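Local coordinates for pyruvate kinase (Pyrobaculum aerophilum, PDB 3QTG), which catalyses the last step of glycolysis, the interconversion of phosphoenolpyruvate and ADP with pyruvate and ATP, as a homotetramer that depends on a divalent metal cation, at residues V237-L240 against E241-Q245; V269-R272 against I273-S277; Y428-G431 against L432-I436. All coordinates share one frame; numbering follows the deposited sequence.

Contact 1: V237-L240 against E241-Q245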
ATOM      1  N   VAL A 237      22.584   7.151 -23.826  1.00 39.51           N
ATOM      2  CA  VAL A 237      21.550   6.288 -23.290  1.00 40.27           C
ATOM      3  C   VAL A 237      22.140   5.096 -22.509  1.00 41.18           C
ATOM      4  O   VAL A 237      21.631   4.755 -21.474  1.00 41.33           O
ATOM      5  CB  VAL A 237      20.493   5.863 -24.371  1.00 40.24           C
ATOM      6  CG1 VAL A 237      19.445   4.875 -23.776  1.00 39.80           C
ATOM      7  CG2 VAL A 237      19.801   7.096 -24.958  1.00 37.14           C
ATOM      8  N   ASN A 238      23.219   4.480 -22.984  1.00 42.81           N
ATOM      9  CA  ASN A 238      23.833   3.370 -22.222  1.00 44.30           C
ATOM     10  C   ASN A 238      24.548   3.802 -20.925  1.00 44.50           C
ATOM     11  O   ASN A 238      24.796   2.973 -20.051  1.00 46.02           O
ATOM     12  CB  ASN A 238      24.774   2.541 -23.106  1.00 44.42           C
ATOM     13  CG  ASN A 238      24.089   2.021 -24.372  1.00 46.03           C
ATOM     14  OD1 ASN A 238      22.905   1.623 -24.365  1.00 47.18           O
ATOM     15  ND2 ASN A 238      24.830   2.017 -25.463  1.00 42.57           N
ATOM     16  N   ASN A 239      24.870   5.089 -20.815  1.00 44.31           N
ATOM     17  CA  ASN A 239      25.495   5.687 -19.618  1.00 44.29           C
ATOM     18  C   ASN A 239      24.543   6.690 -18.899  1.00 43.51           C
ATOM     19  O   ASN A 239      24.981   7.653 -18.256  1.00 42.68           O
ATOM     20  CB  ASN A 239      26.807   6.377 -20.016  1.00 44.65           C
ATOM     21  CG  ASN A 239      27.766   6.555 -18.846  1.00 45.80           C
ATOM     22  OD1 ASN A 239      27.815   5.731 -17.930  1.00 48.87           O
ATOM     23  ND2 ASN A 239      28.542   7.629 -18.881  1.00 46.04           N
ATOM     24  N   LEU A 240      23.243   6.430 -18.995  1.00 43.16           N
ATOM     25  CA  LEU A 240      22.213   7.366 -18.511  1.00 42.88           C
ATOM     26  C   LEU A 240      22.240   7.613 -16.998  1.00 43.69           C
ATOM     27  O   LEU A 240      22.221   8.767 -16.560  1.00 42.97           O
ATOM     28  CB  LEU A 240      20.824   6.895 -18.960  1.00 42.37           C
ATOM     29  CG  LEU A 240      19.658   7.880 -18.894  1.00 40.97           C
ATOM     30  CD1 LEU A 240      19.956   9.138 -19.692  1.00 39.86           C
ATOM     31  CD2 LEU A 240      18.424   7.182 -19.432  1.00 41.46           C
ATOM     32  N   GLU A 241      22.301   6.530 -16.217  1.00 45.05           N
ATOM     33  CA  GLU A 241      22.406   6.602 -14.749  1.00 46.96           C
ATOM     34  C   GLU A 241      23.417   7.648 -14.268  1.00 47.31           C
ATOM     35  O   GLU A 241      23.070   8.566 -13.502  1.00 46.54           O
ATOM     36  CB  GLU A 241      22.768   5.234 -14.169  1.00 47.97           C
ATOM     37  CG  GLU A 241      21.666   4.183 -14.296  1.00 51.48           C
ATOM     38  CD  GLU A 241      20.551   4.384 -13.286  1.00 56.21           C
ATOM     39  OE1 GLU A 241      20.860   4.571 -12.091  1.00 58.68           O
ATOM     40  OE2 GLU A 241      19.362   4.346 -13.678  1.00 58.86           O
ATOM     41  N   GLU A 242      24.655   7.512 -14.740  1.00 47.63           N
ATOM     42  CA  GLU A 242      25.753   8.391 -14.328  1.00 48.36           C
ATOM     43  C   GLU A 242      25.675   9.776 -14.942  1.00 46.80           C
ATOM     44  O   GLU A 242      25.991  10.764 -14.284  1.00 46.43           O
ATOM     45  CB  GLU A 242      27.114   7.746 -14.640  1.00 49.33           C
ATOM     46  CG  GLU A 242      27.324   6.400 -13.898  1.00 54.58           C
ATOM     47  CD  GLU A 242      27.553   6.582 -12.393  1.00 60.14           C
ATOM     48  OE1 GLU A 242      28.726   6.789 -11.999  1.00 63.67           O
ATOM     49  OE2 GLU A 242      26.571   6.516 -11.608  1.00 62.52           O
ATOM     50  N   LEU A 243      25.251   9.848 -16.199  1.00 45.69           N
ATOM     51  CA  LEU A 243      25.114  11.132 -16.874  1.00 44.91           C
ATOM     52  C   LEU A 243      24.031  12.000 -16.242  1.00 44.14           C
ATOM     53  O   LEU A 243      24.200  13.209 -16.111  1.00 43.74           O
ATOM     54  CB  LEU A 243      24.815  10.947 -18.370  1.00 45.02           C
ATOM     55  CG  LEU A 243      25.997  10.800 -19.329  1.00 46.22           C
ATOM     56  CD1 LEU A 243      25.479  10.665 -20.742  1.00 46.61           C
ATOM     57  CD2 LEU A 243      26.939  11.985 -19.231  1.00 45.67           C
ATOM     58  N   VAL A 244      22.904  11.382 -15.897  1.00 43.36           N
ATOM     59  CA  VAL A 244      21.818  12.107 -15.253  1.00 42.84           C
ATOM     60  C   VAL A 244      22.320  12.678 -13.933  1.00 42.93           C
ATOM     61  O   VAL A 244      22.155  13.866 -13.685  1.00 42.40           O
ATOM     62  CB  VAL A 244      20.545  11.229 -15.086  1.00 42.34           C
ATOM     63  CG1 VAL A 244      19.589  11.840 -14.077  1.00 42.71           C
ATOM     64  CG2 VAL A 244      19.861  11.039 -16.450  1.00 41.37           C
ATOM     65  N   GLN A 245      22.998  11.848 -13.134  1.00 43.64           N
ATOM     66  CA  GLN A 245      23.461  12.271 -11.804  1.00 44.63           C
ATOM     67  C   GLN A 245      24.519  13.376 -11.792  1.00 45.41           C
ATOM     68  O   GLN A 245      24.694  14.048 -10.771  1.00 45.64           O
ATOM     69  CB  GLN A 245      23.892  11.072 -10.958  1.00 44.86           C
ATOM     70  CG  GLN A 245      22.729  10.146 -10.662  1.00 46.36           C
ATOM     71  CD  GLN A 245      23.129   8.941  -9.842  1.00 49.79           C
ATOM     72  OE1 GLN A 245      23.250   9.020  -8.616  1.00 50.28           O
ATOM     73  NE2 GLN A 245      23.321   7.808 -10.511  1.00 49.88           N
TER

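Contact 2: V269-R272 against I273-S277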
ATOM      1  N   VAL A 269      12.773   5.093 -25.455  1.00 35.69           N
ATOM      2  CA  VAL A 269      13.998   5.766 -25.041  1.00 35.35           C
ATOM      3  C   VAL A 269      13.673   7.108 -24.358  1.00 34.94           C
ATOM      4  O   VAL A 269      14.211   7.395 -23.304  1.00 34.46           O
ATOM      5  CB  VAL A 269      15.023   5.923 -26.237  1.00 35.45           C
ATOM      6  CG1 VAL A 269      16.146   6.860 -25.886  1.00 35.44           C
ATOM      7  CG2 VAL A 269      15.590   4.571 -26.654  1.00 35.31           C
ATOM      8  N   GLN A 270      12.781   7.907 -24.952  1.00 34.85           N
ATOM      9  CA  GLN A 270      12.266   9.115 -24.317  1.00 35.58           C
ATOM     10  C   GLN A 270      11.722   8.814 -22.919  1.00 35.54           C
ATOM     11  O   GLN A 270      12.041   9.505 -21.948  1.00 35.07           O
ATOM     12  CB  GLN A 270      11.157   9.745 -25.165  1.00 34.35           C
ATOM     13  CG  GLN A 270      10.528  10.976 -24.499  1.00 37.21           C
ATOM     14  CD  GLN A 270       9.535  11.709 -25.394  1.00 38.66           C
ATOM     15  OE1 GLN A 270       9.746  11.847 -26.608  1.00 45.93           O
ATOM     16  NE2 GLN A 270       8.447  12.181 -24.803  1.00 38.75           N
ATOM     17  N   ARG A 271      10.887   7.784 -22.820  1.00 36.33           N
ATOM     18  CA  ARG A 271      10.310   7.423 -21.532  1.00 37.58           C
ATOM     19  C   ARG A 271      11.406   7.079 -20.529  1.00 37.56           C
ATOM     20  O   ARG A 271      11.371   7.546 -19.399  1.00 37.76           O
ATOM     21  CB  ARG A 271       9.319   6.265 -21.702  1.00 38.47           C
ATOM     22  CG  ARG A 271       8.546   5.940 -20.480  1.00 41.59           C
ATOM     23  CD  ARG A 271       7.769   4.636 -20.664  1.00 47.82           C
ATOM     24  NE  ARG A 271       6.562   4.821 -21.457  1.00 48.63           N
ATOM     25  CZ  ARG A 271       5.630   3.884 -21.615  1.00 50.77           C
ATOM     26  NH1 ARG A 271       5.772   2.697 -21.040  1.00 51.53           N
ATOM     27  NH2 ARG A 271       4.549   4.137 -22.341  1.00 49.85           N
ATOM     28  N   ARG A 272      12.392   6.287 -20.946  1.00 37.50           N
ATOM     29  CA  ARG A 272      13.476   5.908 -20.043  1.00 38.86           C
ATOM     30  C   ARG A 272      14.332   7.110 -19.571  1.00 36.41           C
ATOM     31  O   ARG A 272      14.716   7.172 -18.400  1.00 35.49           O
ATOM     32  CB  ARG A 272      14.335   4.766 -20.625  1.00 39.10           C
ATOM     33  CG  ARG A 272      15.694   4.574 -19.915  1.00 43.58           C
ATOM     34  CD  ARG A 272      16.288   3.133 -20.073  1.00 44.51           C
ATOM     35  NE  ARG A 272      16.973   2.932 -21.360  1.00 53.20           N
ATOM     36  CZ  ARG A 272      16.412   2.404 -22.456  1.00 55.23           C
ATOM     37  NH1 ARG A 272      15.135   2.017 -22.449  1.00 58.07           N
ATOM     38  NH2 ARG A 272      17.130   2.271 -23.569  1.00 54.11           N
ATOM     39  N   ILE A 273      14.613   8.061 -20.461  1.00 35.17           N
ATOM     40  CA  ILE A 273      15.333   9.277 -20.051  1.00 33.40           C
ATOM     41  C   ILE A 273      14.546  10.095 -19.016  1.00 33.34           C
ATOM     42  O   ILE A 273      15.111  10.575 -18.014  1.00 31.47           O
ATOM     43  CB  ILE A 273      15.733  10.195 -21.244  1.00 33.77           C
ATOM     44  CG1 ILE A 273      16.699   9.472 -22.212  1.00 33.23           C
ATOM     45  CG2 ILE A 273      16.376  11.472 -20.695  1.00 31.69           C
ATOM     46  CD1 ILE A 273      16.679   9.973 -23.666  1.00 32.71           C
ATOM     47  N   VAL A 274      13.247  10.264 -19.286  1.00 33.65           N
ATOM     48  CA  VAL A 274      12.334  11.022 -18.418  1.00 33.82           C
ATOM     49  C   VAL A 274      12.157  10.340 -17.044  1.00 34.18           C
ATOM     50  O   VAL A 274      12.333  10.986 -16.020  1.00 33.91           O
ATOM     51  CB  VAL A 274      10.959  11.272 -19.084  1.00 33.48           C
ATOM     52  CG1 VAL A 274       9.988  11.970 -18.102  1.00 33.50           C
ATOM     53  CG2 VAL A 274      11.119  12.121 -20.357  1.00 34.32           C
ATOM     54  N   HIS A 275      11.861   9.045 -17.036  1.00 34.85           N
ATOM     55  CA  HIS A 275      11.795   8.263 -15.792  1.00 36.60           C
ATOM     56  C   HIS A 275      13.090   8.366 -14.954  1.00 36.39           C
ATOM     57  O   HIS A 275      13.055   8.621 -13.762  1.00 36.04           O
ATOM     58  CB  HIS A 275      11.430   6.809 -16.113  1.00 37.41           C
ATOM     59  CG  HIS A 275       9.977   6.621 -16.459  1.00 41.98           C
ATOM     60  ND1 HIS A 275       9.137   7.677 -16.770  1.00 42.73           N
ATOM     61  CD2 HIS A 275       9.217   5.498 -16.550  1.00 44.75           C
ATOM     62  CE1 HIS A 275       7.927   7.210 -17.033  1.00 46.62           C
ATOM     63  NE2 HIS A 275       7.949   5.891 -16.909  1.00 45.59           N
ATOM     64  N   THR A 276      14.239   8.224 -15.599  1.00 36.52           N
ATOM     65  CA  THR A 276      15.511   8.331 -14.908  1.00 35.96           C
ATOM     66  C   THR A 276      15.784   9.708 -14.303  1.00 35.78           C
ATOM     67  O   THR A 276      16.253   9.800 -13.152  1.00 36.01           O
ATOM     68  CB  THR A 276      16.644   7.851 -15.822  1.00 36.29           C
ATOM     69  OG1 THR A 276      16.337   6.515 -16.225  1.00 35.52           O
ATOM     70  CG2 THR A 276      17.989   7.869 -15.116  1.00 35.57           C
ATOM     71  N   SER A 277      15.461  10.765 -15.039  1.00 35.56           N
ATOM     72  CA  SER A 277      15.664  12.127 -14.545  1.00 36.92           C
ATOM     73  C   SER A 277      14.775  12.448 -13.351  1.00 36.84           C
ATOM     74  O   SER A 277      15.249  13.048 -12.406  1.00 37.06           O
ATOM     75  CB  SER A 277      15.455  13.194 -15.641  1.00 36.68           C
ATOM     76  OG  SER A 277      16.301  12.964 -16.748  1.00 38.91           O
TER

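Contact 3: Y428-G431 against L432-I436. With SO4 (sulfate ion), chain C.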
ATOM      1  N   TYR A 428      15.349  35.695   5.758  1.00 51.44           N
ATOM      2  CA  TYR A 428      14.329  34.749   5.350  1.00 49.79           C
ATOM      3  C   TYR A 428      12.961  35.144   5.863  1.00 49.73           C
ATOM      4  O   TYR A 428      12.006  35.171   5.087  1.00 48.67           O
ATOM      5  CB  TYR A 428      14.662  33.368   5.872  1.00 48.86           C
ATOM      6  CG  TYR A 428      15.600  32.594   4.994  1.00 48.37           C
ATOM      7  CD1 TYR A 428      16.867  32.254   5.446  1.00 48.53           C
ATOM      8  CD2 TYR A 428      15.223  32.202   3.707  1.00 47.02           C
ATOM      9  CE1 TYR A 428      17.737  31.532   4.647  1.00 48.49           C
ATOM     10  CE2 TYR A 428      16.090  31.470   2.897  1.00 47.01           C
ATOM     11  CZ  TYR A 428      17.340  31.139   3.381  1.00 47.06           C
ATOM     12  OH  TYR A 428      18.217  30.441   2.605  1.00 47.14           O
ATOM     13  N   GLU A 429      12.890  35.464   7.159  1.00 49.64           N
ATOM     14  CA  GLU A 429      11.630  35.775   7.815  1.00 50.93           C
ATOM     15  C   GLU A 429      10.941  36.984   7.190  1.00 50.32           C
ATOM     16  O   GLU A 429       9.741  36.950   6.963  1.00 49.59           O
ATOM     17  CB  GLU A 429      11.786  35.899   9.347  1.00 51.73           C
ATOM     18  CG  GLU A 429      10.515  35.480  10.135  1.00 57.38           C
ATOM     19  CD  GLU A 429      10.287  33.950  10.200  1.00 62.65           C
ATOM     20  OE1 GLU A 429      11.167  33.243  10.738  1.00 64.11           O
ATOM     21  OE2 GLU A 429       9.226  33.448   9.725  1.00 64.95           O
ATOM     22  N   GLU A 430      11.708  38.026   6.868  1.00 50.86           N
ATOM     23  CA  GLU A 430      11.163  39.212   6.195  1.00 51.66           C
ATOM     24  C   GLU A 430      10.745  38.878   4.745  1.00 50.28           C
ATOM     25  O   GLU A 430       9.678  39.297   4.274  1.00 49.99           O
ATOM     26  CB  GLU A 430      12.179  40.363   6.264  1.00 52.38           C
ATOM     27  CG  GLU A 430      11.970  41.511   5.271  1.00 54.89           C
ATOM     28  CD  GLU A 430      13.074  42.577   5.340  1.00 56.14           C
ATOM     29  OE1 GLU A 430      13.339  43.091   6.461  1.00 60.72           O
ATOM     30  OE2 GLU A 430      13.667  42.909   4.283  1.00 56.81           O
ATOM     31  N   GLY A 431      11.575  38.094   4.058  1.00 49.07           N
ATOM     32  CA  GLY A 431      11.246  37.621   2.728  1.00 46.97           C
ATOM     33  C   GLY A 431       9.944  36.849   2.671  1.00 45.90           C
ATOM     34  O   GLY A 431       9.081  37.133   1.836  1.00 44.76           O
ATOM     35  N   LEU A 432       9.792  35.876   3.570  1.00 45.69           N
ATOM     36  CA  LEU A 432       8.566  35.061   3.604  1.00 45.56           C
ATOM     37  C   LEU A 432       7.309  35.894   3.888  1.00 46.52           C
ATOM     38  O   LEU A 432       6.257  35.652   3.300  1.00 46.60           O
ATOM     39  CB  LEU A 432       8.689  33.883   4.583  1.00 44.23           C
ATOM     40  CG  LEU A 432       7.659  32.757   4.369  1.00 44.43           C
ATOM     41  CD1 LEU A 432       7.827  32.047   2.998  1.00 42.03           C
ATOM     42  CD2 LEU A 432       7.682  31.741   5.520  1.00 43.84           C
ATOM     43  N   GLU A 433       7.415  36.874   4.781  1.00 48.13           N
ATOM     44  CA  GLU A 433       6.248  37.684   5.117  1.00 49.59           C
ATOM     45  C   GLU A 433       5.837  38.606   3.964  1.00 49.24           C
ATOM     46  O   GLU A 433       4.647  38.768   3.730  1.00 49.77           O
ATOM     47  CB  GLU A 433       6.406  38.416   6.461  1.00 50.40           C
ATOM     48  CG  GLU A 433       6.664  37.483   7.681  1.00 54.86           C
ATOM     49  CD  GLU A 433       5.566  36.397   7.940  1.00 58.96           C
ATOM     50  OE1 GLU A 433       4.354  36.738   7.999  1.00 60.13           O
ATOM     51  OE2 GLU A 433       5.932  35.198   8.103  1.00 59.80           O
ATOM     52  N   LYS A 434       6.801  39.163   3.224  1.00 49.28           N
ATOM     53  CA  LYS A 434       6.509  39.868   1.958  1.00 49.53           C
ATOM     54  C   LYS A 434       5.852  38.987   0.899  1.00 49.01           C
ATOM     55  O   LYS A 434       4.938  39.425   0.197  1.00 49.19           O
ATOM     56  CB  LYS A 434       7.771  40.474   1.346  1.00 50.11           C
ATOM     57  CG  LYS A 434       8.392  41.603   2.133  1.00 51.27           C
ATOM     58  CD  LYS A 434       9.749  41.924   1.531  1.00 53.17           C
ATOM     59  CE  LYS A 434      10.522  42.941   2.355  1.00 55.81           C
ATOM     60  NZ  LYS A 434      10.005  44.319   2.142  1.00 56.64           N
ATOM     61  N   LEU A 435       6.341  37.752   0.759  1.00 48.61           N
ATOM     62  CA  LEU A 435       5.720  36.773  -0.143  1.00 47.63           C
ATOM     63  C   LEU A 435       4.302  36.380   0.300  1.00 47.43           C
ATOM     64  O   LEU A 435       3.415  36.261  -0.529  1.00 47.29           O
ATOM     65  CB  LEU A 435       6.618  35.531  -0.324  1.00 47.02           C
ATOM     66  CG  LEU A 435       6.209  34.416  -1.311  1.00 47.19           C
ATOM     67  CD1 LEU A 435       6.213  34.899  -2.771  1.00 46.31           C
ATOM     68  CD2 LEU A 435       7.126  33.198  -1.147  1.00 45.66           C
ATOM     69  N   ILE A 436       4.092  36.171   1.595  1.00 48.00           N
ATOM     70  CA  ILE A 436       2.766  35.828   2.103  1.00 48.70           C
ATOM     71  C   ILE A 436       1.806  37.007   1.881  1.00 50.71           C
ATOM     72  O   ILE A 436       0.642  36.808   1.514  1.00 50.39           O
ATOM     73  CB  ILE A 436       2.797  35.427   3.600  1.00 48.46           C
ATOM     74  CG1 ILE A 436       3.446  34.054   3.771  1.00 47.20           C
ATOM     75  CG2 ILE A 436       1.377  35.426   4.198  1.00 47.62           C
ATOM     76  CD1 ILE A 436       3.762  33.664   5.227  1.00 47.94           C
TER
HETATM   77  S   SO4 C 500      17.716  28.335  -0.427  1.00 42.68           S
HETATM   78  O1  SO4 C 500      17.429  29.609   0.194  1.00 39.99           O
HETATM   79  O2  SO4 C 500      18.586  28.573  -1.587  1.00 45.44           O
HETATM   80  O3  SO4 C 500      16.483  27.693  -0.881  1.00 42.37           O
HETATM   81  O4  SO4 C 500      18.389  27.408   0.482  1.00 41.57           O

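Contact 1: V237-L240 against E241-Q245
Asn239, at the N-cap position of helix 240-245, meets that helix's first turn through its side-chain amide and its carbonyl. The Glu241 carboxylate leaves the contact for Lys279 (salt bridge, OE2) and Tyr280 OH (hydrogen bond, OE1). Glu242 passes Asn239 OD1 with its methylenes, CB at 3.9 Å and CG slightly farther. Leu243 N donates to Asn239 O at 3.0 Å, which starts the helix ladder, and its CG lies 4.1 Å from Asn239 ND2, the two side chains crossing at about a right angle. Asn239 makes no capping bond with its side chain, whose ND2 goes to Lys206 O. Val244 N donates to Leu240 O at 2.8 Å with an N-H...O angle of 166°. With chi1 at 163°, Val244 sets CG2 beside its own backbone N, on the side of Leu240, where it packs 3.8 Å from Leu240 CD1. Gln245 folds back so that NE2 reaches Glu241 O at 3.1 Å from above the carbonyl plane, 67° out of it. Helices 234-238 and 240-245, which follow barrel strand 226-231, meet at a break at Asn239 on the outside of the TIM barrel; Leu240 packs against helix 266-279 and that strand, while Leu243 touches Val211 of helix 208-220.

Contact 2: V269-R272 against I273-S277
Ile273 folds back along its own helix onto Val269, one turn earlier, and this is the close-packed side of the contact. With chi1 at -62°, CG1 of Ile273 lies beside the backbone N, and CD1 comes 3.9 Å from Val269 CG1. One residue on, Val274 CG2 rests 3.2 Å from Gln270 O, the carbonyl that its own N-H uses. Thr276 adds a side-chain bond to the routine ladder: OG1 donates to Arg272 O at 2.8 Å, while Thr276 N reaches the same oxygen from the opposite face of the carbonyl plane. A buried hydroxyl is thus satisfied within its helix, and Ser277 OG does likewise with Ile273 O at 3.0 Å. Helix 266-279 is one of the outer helices of the TIM barrel, joining strands 249-253 and 284-287 in a beta-alpha-beta crossover, and Ile273 presses on both strands. The looser side is partly exposed and borders a second subunit. There Arg271 and His275 run side by side, and Arg271 CG sits over one face of the imidazole, 3.8 Å from the ring centroid and 19° off the normal, a CH-pi contact. Beyond it the Arg271 guanidinium hydrogen-bonds Ser313 OG through NH2 and the backbone O of Glu346 through NH1, both of the second subunit, whose Gln348 packs on His275. Solvent-exposed Arg272 meets the following turn chiefly through its carbonyl and the base of its side chain.

Contact 3: Y428-G431 against L432-I436
Four successive i to i+4 backbone bonds tie Tyr428-Gly431 to the next turn, from Leu432 N to Tyr428 O at 2.8 Å through to Leu435 N on Gly431 O at 3.0 Å. Over this ladder the side chains pair one turn apart. Glu430 and Lys434 lie alongside each other and point the same way, touching by their methylenes: Glu430 CG is 3.6 Å from Lys434 CE. Bent at its last torsion (chi4 -77°), Lys434 leaves NZ 4.5 Å from Glu430 OE2, beyond a salt bridge, so their attraction is at most long-range. Glu430 OE2 instead accepts from Glu426 N, a hydrogen bond that turns the side chain back toward the start of the helix. Glu429 and Glu433 also run side by side, with their OE2 atoms 4.1 Å apart and their carboxylate planes 32° apart. Neither OE2 has a partner in the model though the contact buries both, an arrangement that may favour protonation of one of them, an effect that nearby lysines such as Lys458 would lessen. Helix 428-439 packs on the sheet of the alpha/beta domain, following strand 418-422 and leading into strand 444-448. Leu432 and Leu435 meet the inner strands 376-380 and 444-448 (Leu435 on Leu378 of the former), while Glu429 and Glu433 touch the edge strand 455-460 of the same sheet, at Ser456 and Lys458. At the helix start, Tyr428 stacks its ring with that of Tyr448, whose OH holds Glu429 OE1, and directs its hydroxyl at a sulfate ion, probably from the crystallisation liquor and also bound by Ser381 OG and nearby backbone N atoms. The sulfate O1 lies at the edge of the Tyr428 ring, in its plane, although the position of the hydroxyl is less certain.

In the fold
Contacts 1, 2 and 3 follow one another along the chain. Contacts 1 and 2 belong to the TIM barrel, their centres 10 Å apart, on segments separated in sequence by strand 249-253. Val237 and Leu240 of contact 1 pack on Val269, Arg272 and Ile273 of contact 2, so together they help build the helical layer around the barrel that carries the probable metal site. Both approach, at about 9 Å between side chains, Glu232, a probable magnesium ligand inferred by similarity. Contact 3 belongs to a separate unit, the C-terminal alpha/beta domain, centred 39 Å from contact 1 and 37 Å from contact 2, with no touch to either and away from the annotated sites.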